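Protein toll (PDB 4LXR) serves as the receptor for the cleaved cytokine spaetzle C-106, driving dorsal-ventral patterning and antifungal defence, and is seen here as its leucine-rich-repeat ectodomain. Local coordinates at residues P36-L40 / D59-P64; C80-G84 / M112-H118; L119-L125 / L142-M146. All coordinates share one frame; numbering follows the deposited sequence.

Contact 1: P36-L40 / D59-P64; sequences PTFRL and DYQQLP
The Phe38 ring lies under one methyl of Leu63: CD1 is seated almost exactly over its centre, 3.4 Å from the centroid and 9° off the ring normal. A second neighbour of the ring is Tyr60, whose plane is turned by 29° from that of Phe38; the two rings are slid so far apart, with centroids separated by 5.7 Å, that they scarcely overlap, and the touch is made by Phe38 CZ with Tyr60 CD1 at 3.5 Å. In the plane of the ring, Phe38 CE2 runs up to the backbone oxygen of Asp59 (3.3 Å), which also accepts from Gln62 N. Thr37 and Phe38 form a classic beta bulge opposite Cys29, in the antiparallel strands at the N-terminal end of the ectodomain, consistent with a cap on the leucine-rich-repeat solenoid. The bulge brings both side chains round to the same loop. Thr37 places OG1 beside its backbone N (chi1 -53°), from where it donates to Gln62 OE1 at 2.6 Å, approaching from above the amide's carbonyl plane. Further along, Leu40 CD1 meets the ring of Pro64 at CD (4.0 Å). The phenol of Tyr60 hydrogen-bonds away from this pair of segments, to Met81 O.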
ATOM      1  N   PRO A  36     -13.682 -36.503  17.319  1.00 51.31           N
ATOM      2  CA  PRO A  36     -13.641 -37.808  16.648  1.00 43.19           C
ATOM      3  C   PRO A  36     -12.271 -38.464  16.722  1.00 42.43           C
ATOM      4  O   PRO A  36     -11.248 -37.775  16.719  1.00 47.93           O
ATOM      5  CB  PRO A  36     -13.990 -37.469  15.190  1.00 40.84           C
ATOM      6  CG  PRO A  36     -13.689 -36.018  15.048  1.00 40.84           C
ATOM      7  CD  PRO A  36     -13.981 -35.405  16.380  1.00 42.52           C
ATOM      8  N   THR A  37     -12.270 -39.791  16.793  1.00 39.52           N
ATOM      9  CA  THR A  37     -11.043 -40.572  16.827  1.00 39.95           C
ATOM     10  C   THR A  37     -10.318 -40.394  15.501  1.00 46.12           C
ATOM     11  O   THR A  37      -9.083 -40.277  15.460  1.00 38.71           O
ATOM     12  CB  THR A  37     -11.341 -42.064  17.062  1.00 37.29           C
ATOM     13  OG1 THR A  37     -12.161 -42.210  18.225  1.00 44.67           O
ATOM     14  CG2 THR A  37     -10.077 -42.829  17.295  1.00 36.77           C
ATOM     15  N   PHE A  38     -11.100 -40.359  14.425  1.00 32.77           N
ATOM     16  CA  PHE A  38     -10.572 -40.200  13.080  1.00 37.79           C
ATOM     17  C   PHE A  38     -11.337 -39.152  12.308  1.00 41.32           C
ATOM     18  O   PHE A  38     -12.561 -39.062  12.389  1.00 41.85           O
ATOM     19  CB  PHE A  38     -10.620 -41.516  12.318  1.00 31.70           C
ATOM     20  CG  PHE A  38      -9.812 -42.597  12.958  1.00 39.03           C
ATOM     21  CD1 PHE A  38      -8.434 -42.628  12.812  1.00 32.73           C
ATOM     22  CD2 PHE A  38     -10.417 -43.569  13.727  1.00 41.96           C
ATOM     23  CE1 PHE A  38      -7.686 -43.620  13.403  1.00 34.27           C
ATOM     24  CE2 PHE A  38      -9.669 -44.563  14.324  1.00 39.22           C
ATOM     25  CZ  PHE A  38      -8.304 -44.586  14.163  1.00 31.75           C
ATOM     26  N   ARG A  39     -10.596 -38.353  11.560  1.00 38.32           N
ATOM     27  CA  ARG A  39     -11.187 -37.428  10.628  1.00 41.28           C
ATOM     28  C   ARG A  39     -10.446 -37.623   9.328  1.00 33.72           C
ATOM     29  O   ARG A  39      -9.262 -37.330   9.243  1.00 33.18           O
ATOM     30  CB  ARG A  39     -11.038 -35.988  11.120  1.00 43.02           C
ATOM     31  CG  ARG A  39     -11.793 -34.984  10.281  1.00 50.03           C
ATOM     32  CD  ARG A  39     -11.566 -33.559  10.771  1.00 59.22           C
ATOM     33  NE  ARG A  39     -11.746 -33.427  12.215  1.00 62.26           N
ATOM     34  CZ  ARG A  39     -12.881 -33.050  12.797  1.00 62.16           C
ATOM     35  NH1 ARG A  39     -13.946 -32.770  12.062  1.00 55.47           N
ATOM     36  NH2 ARG A  39     -12.951 -32.956  14.119  1.00 63.57           N
ATOM     37  N   LEU A  40     -11.135 -38.140   8.323  1.00 34.95           N
ATOM     38  CA  LEU A  40     -10.502 -38.410   7.045  1.00 38.42           C
ATOM     39  C   LEU A  40     -10.911 -37.410   5.984  1.00 42.16           C
ATOM     40  O   LEU A  40     -12.090 -37.114   5.820  1.00 47.76           O
ATOM     41  CB  LEU A  40     -10.834 -39.820   6.559  1.00 38.00           C
ATOM     42  CG  LEU A  40     -10.212 -41.010   7.290  1.00 37.91           C
ATOM     43  CD1 LEU A  40     -11.124 -41.475   8.425  1.00 36.97           C
ATOM     44  CD2 LEU A  40     -10.029 -42.112   6.285  1.00 39.64           C
ATOM     45  N   ASP A  59      -7.686 -48.090  19.300  1.00 39.88           N
ATOM     46  CA  ASP A  59      -8.623 -47.120  18.723  1.00 43.64           C
ATOM     47  C   ASP A  59      -8.770 -47.270  17.203  1.00 43.12           C
ATOM     48  O   ASP A  59      -9.783 -46.855  16.634  1.00 43.38           O
ATOM     49  CB  ASP A  59      -8.222 -45.678  19.057  1.00 42.07           C
ATOM     50  CG  ASP A  59      -8.466 -45.318  20.507  1.00 49.20           C
ATOM     51  OD1 ASP A  59      -9.174 -46.071  21.209  1.00 53.73           O
ATOM     52  OD2 ASP A  59      -7.955 -44.262  20.941  1.00 53.20           O
ATOM     53  N   TYR A  60      -7.774 -47.872  16.550  1.00 37.67           N
ATOM     54  CA  TYR A  60      -7.850 -48.127  15.106  1.00 40.73           C
ATOM     55  C   TYR A  60      -9.061 -48.979  14.703  1.00 46.56           C
ATOM     56  O   TYR A  60      -9.397 -49.079  13.525  1.00 49.07           O
ATOM     57  CB  TYR A  60      -6.552 -48.750  14.579  1.00 32.20           C
ATOM     58  CG  TYR A  60      -5.424 -47.755  14.422  1.00 32.10           C
ATOM     59  CD1 TYR A  60      -5.530 -46.689  13.535  1.00 28.72           C
ATOM     60  CD2 TYR A  60      -4.241 -47.886  15.152  1.00 27.63           C
ATOM     61  CE1 TYR A  60      -4.501 -45.773  13.390  1.00 24.34           C
ATOM     62  CE2 TYR A  60      -3.206 -46.983  15.005  1.00 23.47           C
ATOM     63  CZ  TYR A  60      -3.342 -45.925  14.121  1.00 27.26           C
ATOM     64  OH  TYR A  60      -2.318 -45.018  13.978  1.00 32.63           O
ATOM     65  N   GLN A  61      -9.706 -49.582  15.696  1.00 48.26           N
ATOM     66  CA  GLN A  61     -10.933 -50.347  15.520  1.00 54.26           C
ATOM     67  C   GLN A  61     -12.073 -49.443  15.049  1.00 55.84           C
ATOM     68  O   GLN A  61     -13.056 -49.909  14.468  1.00 51.56           O
ATOM     69  CB  GLN A  61     -11.314 -50.975  16.857  1.00 58.89           C
ATOM     70  CG  GLN A  61     -12.278 -52.135  16.789  1.00 74.70           C
ATOM     71  CD  GLN A  61     -12.502 -52.761  18.157  1.00 82.26           C
ATOM     72  OE1 GLN A  61     -12.035 -52.235  19.171  1.00 80.62           O
ATOM     73  NE2 GLN A  61     -13.211 -53.891  18.193  1.00 84.36           N
ATOM     74  N   GLN A  62     -11.948 -48.146  15.309  1.00 47.72           N
ATOM     75  CA  GLN A  62     -13.014 -47.216  14.953  1.00 47.20           C
ATOM     76  C   GLN A  62     -12.816 -46.625  13.561  1.00 46.50           C
ATOM     77  O   GLN A  62     -13.456 -45.639  13.213  1.00 48.38           O
ATOM     78  CB  GLN A  62     -13.135 -46.103  15.996  1.00 40.25           C
ATOM     79  CG  GLN A  62     -13.417 -46.617  17.390  1.00 46.05           C
ATOM     80  CD  GLN A  62     -13.122 -45.591  18.466  1.00 49.75           C
ATOM     81  OE1 GLN A  62     -13.517 -44.431  18.359  1.00 54.09           O
ATOM     82  NE2 GLN A  62     -12.424 -46.016  19.514  1.00 51.72           N
ATOM     83  N   LEU A  63     -11.916 -47.219  12.779  1.00 48.00           N
ATOM     84  CA  LEU A  63     -11.702 -46.799  11.396  1.00 50.15           C
ATOM     85  C   LEU A  63     -12.985 -47.117  10.642  1.00 51.69           C
ATOM     86  O   LEU A  63     -13.689 -48.045  11.011  1.00 46.04           O
ATOM     87  CB  LEU A  63     -10.556 -47.602  10.780  1.00 44.84           C
ATOM     88  CG  LEU A  63      -9.195 -47.047  10.338  1.00 42.81           C
ATOM     89  CD1 LEU A  63      -8.865 -45.648  10.842  1.00 30.54           C
ATOM     90  CD2 LEU A  63      -8.106 -48.052  10.741  1.00 38.10           C
ATOM     91  N   PRO A  64     -13.299 -46.353   9.583  1.00 50.88           N
ATOM     92  CA  PRO A  64     -14.448 -46.756   8.764  1.00 53.22           C
ATOM     93  C   PRO A  64     -14.195 -48.123   8.117  1.00 51.98           C
ATOM     94  O   PRO A  64     -13.056 -48.433   7.793  1.00 51.82           O
ATOM     95  CB  PRO A  64     -14.522 -45.654   7.700  1.00 40.48           C
ATOM     96  CG  PRO A  64     -13.133 -45.116   7.616  1.00 42.78           C
ATOM     97  CD  PRO A  64     -12.595 -45.185   9.024  1.00 41.65           C
TER

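Contact 2: C80-G84 / M112-H118; sequences CMLPG and MNITRQH. With NAG (2-acetamido-2-deoxy-beta-D-glucopyranose), chain I.
An inverse gamma turn centred on Pro83, in the loop between strand 74-78 and helix 88-94, lays Leu82 and Gly84 against the corresponding loop of the next coil, 112-118, in the manner of successive turns of a leucine-rich-repeat solenoid. Leu82 is the side chain that fills the interface. Its CD1 methyl reaches across to the backbone of Ile114, 3.5 Å from N, while CB touches both Met112 CG and the imidazole of His118, with His118 CE1 3.6 Å away. The side chains of Leu82 and His118 cross at about a right angle, and the CD2 methyl sits off-centre above the ring. The single direct hydrogen bond between the segments is His118 NE2 to Gly84 O, 2.8 Å long; it is bent at the hydrogen (143°) but lies in the carbonyl plane. A water donates a longer bond (3.3 Å) to Gly84 O and accepts from Gln117 NE2 at 2.7 Å, giving that carbonyl oxygen a second, looser donor. The same water is hydrogen-bonded to Thr115 OG1, which rests over one face of the His118 ring. Met112 carries CG between its backbone N and carbonyl carbon (chi1 69°), which directs SD onto Gly84 CA at 3.5 Å. Beside it, Asn113 ND2 is covalently linked to C1 of an N-acetylglucosamine, and Asn113 OD1 is held by His137 N and Thr136 OG1. Around this core, helix 88-94 packs on Pro83 and His118 through Ile88, strand 102-106 touches Leu82 through Phe105, and the Cys80-Cys52 disulfide ties the first segment back to strand 47-52.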
ATOM      1  N   CYS A  80      -1.141 -39.765  14.423  1.00 26.56           N
ATOM      2  CA  CYS A  80      -1.511 -41.168  14.599  1.00 22.75           C
ATOM      3  C   CYS A  80      -0.453 -41.907  15.398  1.00 27.74           C
ATOM      4  O   CYS A  80       0.704 -41.484  15.447  1.00 20.52           O
ATOM      5  CB  CYS A  80      -1.747 -41.846  13.238  1.00 27.45           C
ATOM      6  SG  CYS A  80      -3.070 -41.008  12.249  1.00 33.61           S
ATOM      7  N   MET A  81      -0.854 -42.999  16.042  1.00 24.10           N
ATOM      8  CA  MET A  81       0.097 -43.835  16.769  1.00 32.28           C
ATOM      9  C   MET A  81       0.676 -44.863  15.832  1.00 30.10           C
ATOM     10  O   MET A  81      -0.028 -45.380  14.955  1.00 28.10           O
ATOM     11  CB  MET A  81      -0.586 -44.534  17.954  1.00 23.63           C
ATOM     12  CG  MET A  81      -1.169 -43.529  18.925  1.00 26.33           C
ATOM     13  SD  MET A  81      -1.994 -44.266  20.315  1.00 34.66           S
ATOM     14  CE  MET A  81      -0.605 -45.007  21.176  1.00 30.00           C
ATOM     15  N   LEU A  82       1.966 -45.143  16.000  1.00 30.18           N
ATOM     16  CA  LEU A  82       2.580 -46.257  15.296  1.00 22.90           C
ATOM     17  C   LEU A  82       1.871 -47.532  15.732  1.00 31.61           C
ATOM     18  O   LEU A  82       1.690 -47.782  16.933  1.00 37.77           O
ATOM     19  CB  LEU A  82       4.086 -46.316  15.560  1.00 22.11           C
ATOM     20  CG  LEU A  82       4.800 -45.131  14.899  1.00 26.63           C
ATOM     21  CD1 LEU A  82       6.254 -44.984  15.403  1.00 21.55           C
ATOM     22  CD2 LEU A  82       4.740 -45.265  13.375  1.00 18.71           C
ATOM     23  N   PRO A  83       1.457 -48.343  14.750  1.00 31.53           N
ATOM     24  CA  PRO A  83       0.521 -49.445  14.984  1.00 33.53           C
ATOM     25  C   PRO A  83       1.161 -50.717  15.551  1.00 37.49           C
ATOM     26  O   PRO A  83       0.909 -51.809  15.039  1.00 39.84           O
ATOM     27  CB  PRO A  83      -0.047 -49.699  13.587  1.00 29.05           C
ATOM     28  CG  PRO A  83       1.033 -49.305  12.671  1.00 30.46           C
ATOM     29  CD  PRO A  83       1.741 -48.154  13.318  1.00 28.05           C
ATOM     30  N   GLY A  84       1.966 -50.582  16.597  1.00 37.84           N
ATOM     31  CA  GLY A  84       2.596 -51.739  17.222  1.00 35.63           C
ATOM     32  C   GLY A  84       3.494 -52.560  16.296  1.00 38.10           C
ATOM     33  O   GLY A  84       4.301 -52.020  15.538  1.00 47.19           O
ATOM     34  N   MET A 112       5.491 -45.535  20.615  1.00 29.91           N
ATOM     35  CA  MET A 112       6.669 -46.392  20.468  1.00 33.82           C
ATOM     36  C   MET A 112       7.636 -45.732  19.469  1.00 34.53           C
ATOM     37  O   MET A 112       7.313 -44.704  18.856  1.00 28.87           O
ATOM     38  CB  MET A 112       6.260 -47.774  19.940  1.00 28.59           C
ATOM     39  CG  MET A 112       5.760 -47.751  18.483  1.00 28.29           C
ATOM     40  SD  MET A 112       5.048 -49.316  17.889  1.00 34.79           S
ATOM     41  CE  MET A 112       6.530 -50.357  17.721  1.00 21.69           C
ATOM     42  N   ASN A 113       8.823 -46.309  19.320  1.00 27.95           N
ATOM     43  CA  ASN A 113       9.770 -45.913  18.263  1.00 21.05           C
ATOM     44  C   ASN A 113       9.356 -46.527  16.923  1.00 19.66           C
ATOM     45  O   ASN A 113       8.769 -47.609  16.887  1.00 21.19           O
ATOM     46  CB  ASN A 113      11.192 -46.392  18.621  1.00 25.04           C
ATOM     47  CG  ASN A 113      11.780 -45.677  19.845  1.00 29.71           C
ATOM     48  OD1 ASN A 113      11.699 -44.453  19.950  1.00 36.35           O
ATOM     49  ND2 ASN A 113      12.376 -46.443  20.769  1.00 56.96           N
ATOM     50  N   ILE A 114       9.657 -45.855  15.814  1.00 18.39           N
ATOM     51  CA  ILE A 114       9.381 -46.434  14.495  1.00 19.02           C
ATOM     52  C   ILE A 114      10.285 -47.643  14.204  1.00 25.17           C
ATOM     53  O   ILE A 114      11.422 -47.709  14.675  1.00 24.83           O
ATOM     54  CB  ILE A 114       9.481 -45.339  13.361  1.00 19.59           C
ATOM     55  CG1 ILE A 114       8.722 -45.756  12.099  1.00 22.69           C
ATOM     56  CG2 ILE A 114      10.919 -44.978  13.084  1.00 16.94           C
ATOM     57  CD1 ILE A 114       8.614 -44.629  11.037  1.00 16.69           C
ATOM     58  N   THR A 115       9.772 -48.613  13.450  1.00 23.18           N
ATOM     59  CA  THR A 115      10.559 -49.792  13.123  1.00 22.92           C
ATOM     60  C   THR A 115      10.529 -50.064  11.629  1.00 27.97           C
ATOM     61  O   THR A 115       9.637 -49.599  10.915  1.00 22.31           O
ATOM     62  CB  THR A 115      10.031 -51.078  13.821  1.00 29.00           C
ATOM     63  OG1 THR A 115       8.778 -51.452  13.237  1.00 30.26           O
ATOM     64  CG2 THR A 115       9.870 -50.892  15.336  1.00 27.32           C
ATOM     65  N   ARG A 116      11.488 -50.867  11.181  1.00 18.43           N
ATOM     66  CA  ARG A 116      11.516 -51.377   9.820  1.00 20.30           C
ATOM     67  C   ARG A 116      10.213 -52.104   9.453  1.00 22.41           C
ATOM     68  O   ARG A 116       9.687 -51.939   8.350  1.00 22.95           O
ATOM     69  CB  ARG A 116      12.721 -52.307   9.632  1.00 18.74           C
ATOM     70  CG  ARG A 116      12.855 -52.841   8.228  1.00 19.32           C
ATOM     71  CD  ARG A 116      13.737 -54.082   8.182  1.00 33.27           C
ATOM     72  NE  ARG A 116      13.010 -55.257   8.661  1.00 47.84           N
ATOM     73  CZ  ARG A 116      13.578 -56.390   9.073  1.00 43.48           C
ATOM     74  NH1 ARG A 116      12.810 -57.396   9.491  1.00 45.79           N
ATOM     75  NH2 ARG A 116      14.903 -56.515   9.078  1.00 28.46           N
ATOM     76  N   GLN A 117       9.689 -52.908  10.370  1.00 20.12           N
ATOM     77  CA  GLN A 117       8.397 -53.562  10.129  1.00 20.78           C
ATOM     78  C   GLN A 117       7.273 -52.596   9.708  1.00 19.79           C
ATOM     79  O   GLN A 117       6.416 -52.938   8.891  1.00 27.62           O
ATOM     80  CB  GLN A 117       7.962 -54.360  11.360  1.00 22.63           C
ATOM     81  CG  GLN A 117       6.665 -55.136  11.147  1.00 33.00           C
ATOM     82  CD  GLN A 117       6.299 -56.008  12.335  1.00 44.13           C
ATOM     83  OE1 GLN A 117       5.703 -57.077  12.179  1.00 50.02           O
ATOM     84  NE2 GLN A 117       6.652 -55.553  13.529  1.00 49.03           N
ATOM     85  N   HIS A 118       7.290 -51.379  10.238  1.00 28.25           N
ATOM     86  CA  HIS A 118       6.244 -50.407   9.907  1.00 22.61           C
ATOM     87  C   HIS A 118       6.159 -50.111   8.414  1.00 29.22           C
ATOM     88  O   HIS A 118       5.106 -49.694   7.913  1.00 19.21           O
ATOM     89  CB  HIS A 118       6.430 -49.124  10.719  1.00 23.21           C
ATOM     90  CG  HIS A 118       6.129 -49.297  12.175  1.00 29.52           C
ATOM     91  ND1 HIS A 118       6.779 -48.588  13.162  1.00 25.75           N
ATOM     92  CD2 HIS A 118       5.252 -50.112  12.812  1.00 24.91           C
ATOM     93  CE1 HIS A 118       6.300 -48.941  14.343  1.00 20.94           C
ATOM     94  NE2 HIS A 118       5.373 -49.864  14.159  1.00 20.22           N
TER
HETATM   95  C1  NAG I2012      13.396 -45.737  21.528  1.00 53.06           C
HETATM   96  C2  NAG I2012      12.716 -45.870  22.897  1.00 55.19           C
HETATM   97  C3  NAG I2012      13.668 -45.451  24.029  1.00 63.57           C
HETATM   98  C4  NAG I2012      15.041 -46.101  23.892  1.00 63.70           C
HETATM   99  C5  NAG I2012      15.588 -45.900  22.486  1.00 61.25           C
HETATM  100  C6  NAG I2012      16.909 -46.605  22.263  1.00 64.29           C
HETATM  101  C7  NAG I2012      10.285 -45.546  23.138  1.00 58.08           C
HETATM  102  C8  NAG I2012      10.197 -47.027  23.372  1.00 57.26           C
HETATM  103  N2  NAG I2012      11.511 -45.056  22.930  1.00 57.35           N
HETATM  104  O3  NAG I2012      13.092 -45.812  25.280  1.00 60.41           O
HETATM  105  O4  NAG I2012      15.950 -45.515  24.817  1.00 61.69           O
HETATM  106  O5  NAG I2012      14.654 -46.435  21.539  1.00 63.98           O
HETATM  107  O6  NAG I2012      16.793 -47.702  21.363  1.00 67.02           O
HETATM  108  O7  NAG I2012       9.292 -44.824  23.143  1.00 52.86           O
HETATM  109  O   HOH W   1       7.284 -53.221  14.809  1.00 42.99           O

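Contact 3: L119-L125 / L142-M146; sequences LDRLHGL and LLTDM
Two consecutive beta turns, type II from Leu119 to Leu122 and type I from Leu122 to Leu125, face a single type II turn from Leu143 to Met146, and the backbones come nearest at His123 and Met146, whose CA atoms are 4.9 Å apart. Met146 supplies most of the second segment's share of the contact. Bends at chi2 (-66°) and chi3 (-74°) curl its chain, bringing the terminal methyl CE to within 3.5 Å of the carbonyl oxygen Leu122 O and alongside Leu125, where CD1 lies 4.1 Å from CE. The sulfur approaches the imidazole of His123 obliquely, SD standing 4.8 Å from the ring centroid. One face of that ring is covered by the second segment: Asp145 CB is 3.9 Å from the centroid, and the carbonyl oxygen of Thr144 lies toward the rim. At the other end a single methyl, Leu119 CD1, is shared by several neighbours, among them Leu143 CD2 at 3.9 Å and Leu142 CD1 at 4.1 Å. Two polar groups find partners outside the pair: Thr144 OG1 bonds to Asn141 O, and Asp145 N to Asp168 OD2. With each turn closed by its own backbone hydrogen bond, and methyls, a thioether and an imidazole meeting each other and backbone carbonyls in between, cohesion probably rests chiefly on close fit and dispersion.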
ATOM      1  N   LEU A 119       7.241 -50.364   7.684  1.00 20.71           N
ATOM      2  CA  LEU A 119       7.239 -50.072   6.253  1.00 20.89           C
ATOM      3  C   LEU A 119       7.138 -51.313   5.371  1.00 24.97           C
ATOM      4  O   LEU A 119       7.265 -51.202   4.154  1.00 27.53           O
ATOM      5  CB  LEU A 119       8.461 -49.225   5.858  1.00 18.68           C
ATOM      6  CG  LEU A 119       8.523 -47.785   6.386  1.00 26.05           C
ATOM      7  CD1 LEU A 119       9.853 -47.163   6.008  1.00 16.88           C
ATOM      8  CD2 LEU A 119       7.358 -46.920   5.831  1.00 17.70           C
ATOM      9  N   ASP A 120       6.915 -52.487   5.975  1.00 24.83           N
ATOM     10  CA  ASP A 120       6.651 -53.702   5.197  1.00 24.11           C
ATOM     11  C   ASP A 120       5.550 -53.440   4.149  1.00 25.17           C
ATOM     12  O   ASP A 120       4.575 -52.734   4.436  1.00 21.37           O
ATOM     13  CB  ASP A 120       6.214 -54.859   6.105  1.00 22.12           C
ATOM     14  CG  ASP A 120       7.370 -55.454   6.931  1.00 30.06           C
ATOM     15  OD1 ASP A 120       8.550 -55.083   6.731  1.00 25.30           O
ATOM     16  OD2 ASP A 120       7.088 -56.321   7.787  1.00 32.45           O
ATOM     17  N   ARG A 121       5.723 -53.993   2.945  1.00 26.96           N
ATOM     18  CA  ARG A 121       4.788 -53.808   1.823  1.00 29.34           C
ATOM     19  C   ARG A 121       4.718 -52.374   1.240  1.00 32.09           C
ATOM     20  O   ARG A 121       3.978 -52.118   0.290  1.00 30.53           O
ATOM     21  CB  ARG A 121       3.388 -54.351   2.163  1.00 25.98           C
ATOM     22  CG  ARG A 121       3.423 -55.728   2.848  1.00 27.24           C
ATOM     23  CD  ARG A 121       2.076 -56.467   2.733  1.00 33.41           C
ATOM     24  NE  ARG A 121       0.973 -55.746   3.379  1.00 30.01           N
ATOM     25  CZ  ARG A 121       0.696 -55.817   4.682  1.00 30.52           C
ATOM     26  NH1 ARG A 121       1.436 -56.566   5.496  1.00 32.80           N
ATOM     27  NH2 ARG A 121      -0.322 -55.143   5.181  1.00 26.74           N
ATOM     28  N   LEU A 122       5.508 -51.451   1.782  1.00 20.69           N
ATOM     29  CA  LEU A 122       5.581 -50.105   1.217  1.00 24.92           C
ATOM     30  C   LEU A 122       6.904 -49.803   0.512  1.00 22.69           C
ATOM     31  O   LEU A 122       7.296 -48.630   0.392  1.00 27.05           O
ATOM     32  CB  LEU A 122       5.283 -49.040   2.288  1.00 19.52           C
ATOM     33  CG  LEU A 122       3.826 -49.143   2.759  1.00 30.39           C
ATOM     34  CD1 LEU A 122       3.501 -48.146   3.865  1.00 26.71           C
ATOM     35  CD2 LEU A 122       2.904 -48.960   1.582  1.00 34.76           C
ATOM     36  N   HIS A 123       7.584 -50.854   0.053  1.00 24.26           N
ATOM     37  CA  HIS A 123       8.873 -50.721  -0.646  1.00 25.43           C
ATOM     38  C   HIS A 123       8.732 -50.057  -2.023  1.00 23.26           C
ATOM     39  O   HIS A 123       9.726 -49.651  -2.619  1.00 22.19           O
ATOM     40  CB  HIS A 123       9.576 -52.089  -0.791  1.00 24.74           C
ATOM     41  CG  HIS A 123       9.903 -52.741   0.516  1.00 24.61           C
ATOM     42  ND1 HIS A 123       9.701 -52.118   1.732  1.00 31.47           N
ATOM     43  CD2 HIS A 123      10.386 -53.974   0.803  1.00 25.05           C
ATOM     44  CE1 HIS A 123      10.058 -52.936   2.708  1.00 19.88           C
ATOM     45  NE2 HIS A 123      10.475 -54.070   2.169  1.00 22.99           N
ATOM     46  N   GLY A 124       7.502 -49.942  -2.514  1.00 27.87           N
ATOM     47  CA  GLY A 124       7.227 -49.227  -3.755  1.00 25.75           C
ATOM     48  C   GLY A 124       7.173 -47.699  -3.692  1.00 31.60           C
ATOM     49  O   GLY A 124       7.083 -47.044  -4.745  1.00 30.20           O
ATOM     50  N   LEU A 125       7.241 -47.129  -2.486  1.00 22.91           N
ATOM     51  CA  LEU A 125       7.092 -45.674  -2.301  1.00 27.22           C
ATOM     52  C   LEU A 125       8.207 -44.869  -2.966  1.00 24.84           C
ATOM     53  O   LEU A 125       9.371 -45.285  -2.970  1.00 23.76           O
ATOM     54  CB  LEU A 125       7.039 -45.294  -0.813  1.00 18.70           C
ATOM     55  CG  LEU A 125       5.844 -45.697   0.065  1.00 24.59           C
ATOM     56  CD1 LEU A 125       6.176 -45.351   1.496  1.00 17.85           C
ATOM     57  CD2 LEU A 125       4.505 -45.004  -0.371  1.00 20.72           C
ATOM     58  N   LEU A 142      15.647 -48.851   9.309  1.00 23.55           N
ATOM     59  CA  LEU A 142      14.290 -48.386   8.946  1.00 18.25           C
ATOM     60  C   LEU A 142      13.995 -48.518   7.444  1.00 17.06           C
ATOM     61  O   LEU A 142      12.925 -49.001   7.043  1.00 17.89           O
ATOM     62  CB  LEU A 142      14.058 -46.935   9.413  1.00 16.63           C
ATOM     63  CG  LEU A 142      12.679 -46.350   9.054  1.00 19.84           C
ATOM     64  CD1 LEU A 142      11.541 -47.127   9.739  1.00 16.88           C
ATOM     65  CD2 LEU A 142      12.568 -44.846   9.325  1.00 15.94           C
ATOM     66  N   LEU A 143      14.963 -48.141   6.611  1.00 17.33           N
ATOM     67  CA  LEU A 143      14.720 -47.983   5.170  1.00 16.97           C
ATOM     68  C   LEU A 143      15.289 -49.135   4.359  1.00 26.43           C
ATOM     69  O   LEU A 143      15.681 -48.980   3.192  1.00 23.01           O
ATOM     70  CB  LEU A 143      15.278 -46.635   4.679  1.00 16.54           C
ATOM     71  CG  LEU A 143      14.649 -45.405   5.380  1.00 20.97           C
ATOM     72  CD1 LEU A 143      15.400 -44.139   5.010  1.00 17.71           C
ATOM     73  CD2 LEU A 143      13.167 -45.277   5.029  1.00 15.94           C
ATOM     74  N   THR A 144      15.315 -50.304   4.987  1.00 22.48           N
ATOM     75  CA  THR A 144      15.726 -51.513   4.300  1.00 21.54           C
ATOM     76  C   THR A 144      14.830 -51.757   3.097  1.00 22.32           C
ATOM     77  O   THR A 144      13.618 -51.721   3.217  1.00 23.33           O
ATOM     78  CB  THR A 144      15.659 -52.733   5.253  1.00 25.01           C
ATOM     79  OG1 THR A 144      16.555 -52.504   6.347  1.00 18.98           O
ATOM     80  CG2 THR A 144      16.009 -54.045   4.516  1.00 19.86           C
ATOM     81  N   ASP A 145      15.454 -52.015   1.948  1.00 19.38           N
ATOM     82  CA  ASP A 145      14.763 -52.347   0.710  1.00 22.57           C
ATOM     83  C   ASP A 145      13.923 -51.215   0.116  1.00 21.57           C
ATOM     84  O   ASP A 145      13.098 -51.477  -0.761  1.00 20.04           O
ATOM     85  CB  ASP A 145      13.881 -53.595   0.861  1.00 30.54           C
ATOM     86  CG  ASP A 145      14.671 -54.842   1.253  1.00 42.00           C
ATOM     87  OD1 ASP A 145      15.896 -54.910   0.981  1.00 44.91           O
ATOM     88  OD2 ASP A 145      14.047 -55.750   1.853  1.00 39.51           O
ATOM     89  N   MET A 146      14.115 -49.975   0.565  1.00 18.76           N
ATOM     90  CA  MET A 146      13.353 -48.864  -0.015  1.00 18.45           C
ATOM     91  C   MET A 146      14.048 -48.388  -1.291  1.00 25.67           C
ATOM     92  O   MET A 146      14.428 -47.212  -1.393  1.00 18.25           O
ATOM     93  CB  MET A 146      13.200 -47.703   0.981  1.00 19.59           C
ATOM     94  CG  MET A 146      12.443 -48.062   2.267  1.00 17.47           C
ATOM     95  SD  MET A 146      10.700 -48.468   1.980  1.00 25.23           S
ATOM     96  CE  MET A 146      10.001 -46.851   1.646  1.00 17.41           C
TER

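The three contacts follow one another in series along the chain, contact 1 between strand 38-43 and the loop after strand 47-52, contacts 2 and 3 in the loops that follow strands 74-78, 102-106 and 127-131. Centres lie about 17 Å apart from contact 1 to contact 2, about 13 Å from contact 2 to contact 3, and about 25 Å from contact 1 to contact 3, which do not touch. Contact 2 is thus the intermediate step: it touches contact 1 through Tyr60 on Cys80, and contact 3 where Leu142 packs on Ile114 and Thr115. Helix 88-94 borders all three. Together they run from what is probably the N-terminal cap into the first coils of the solenoid.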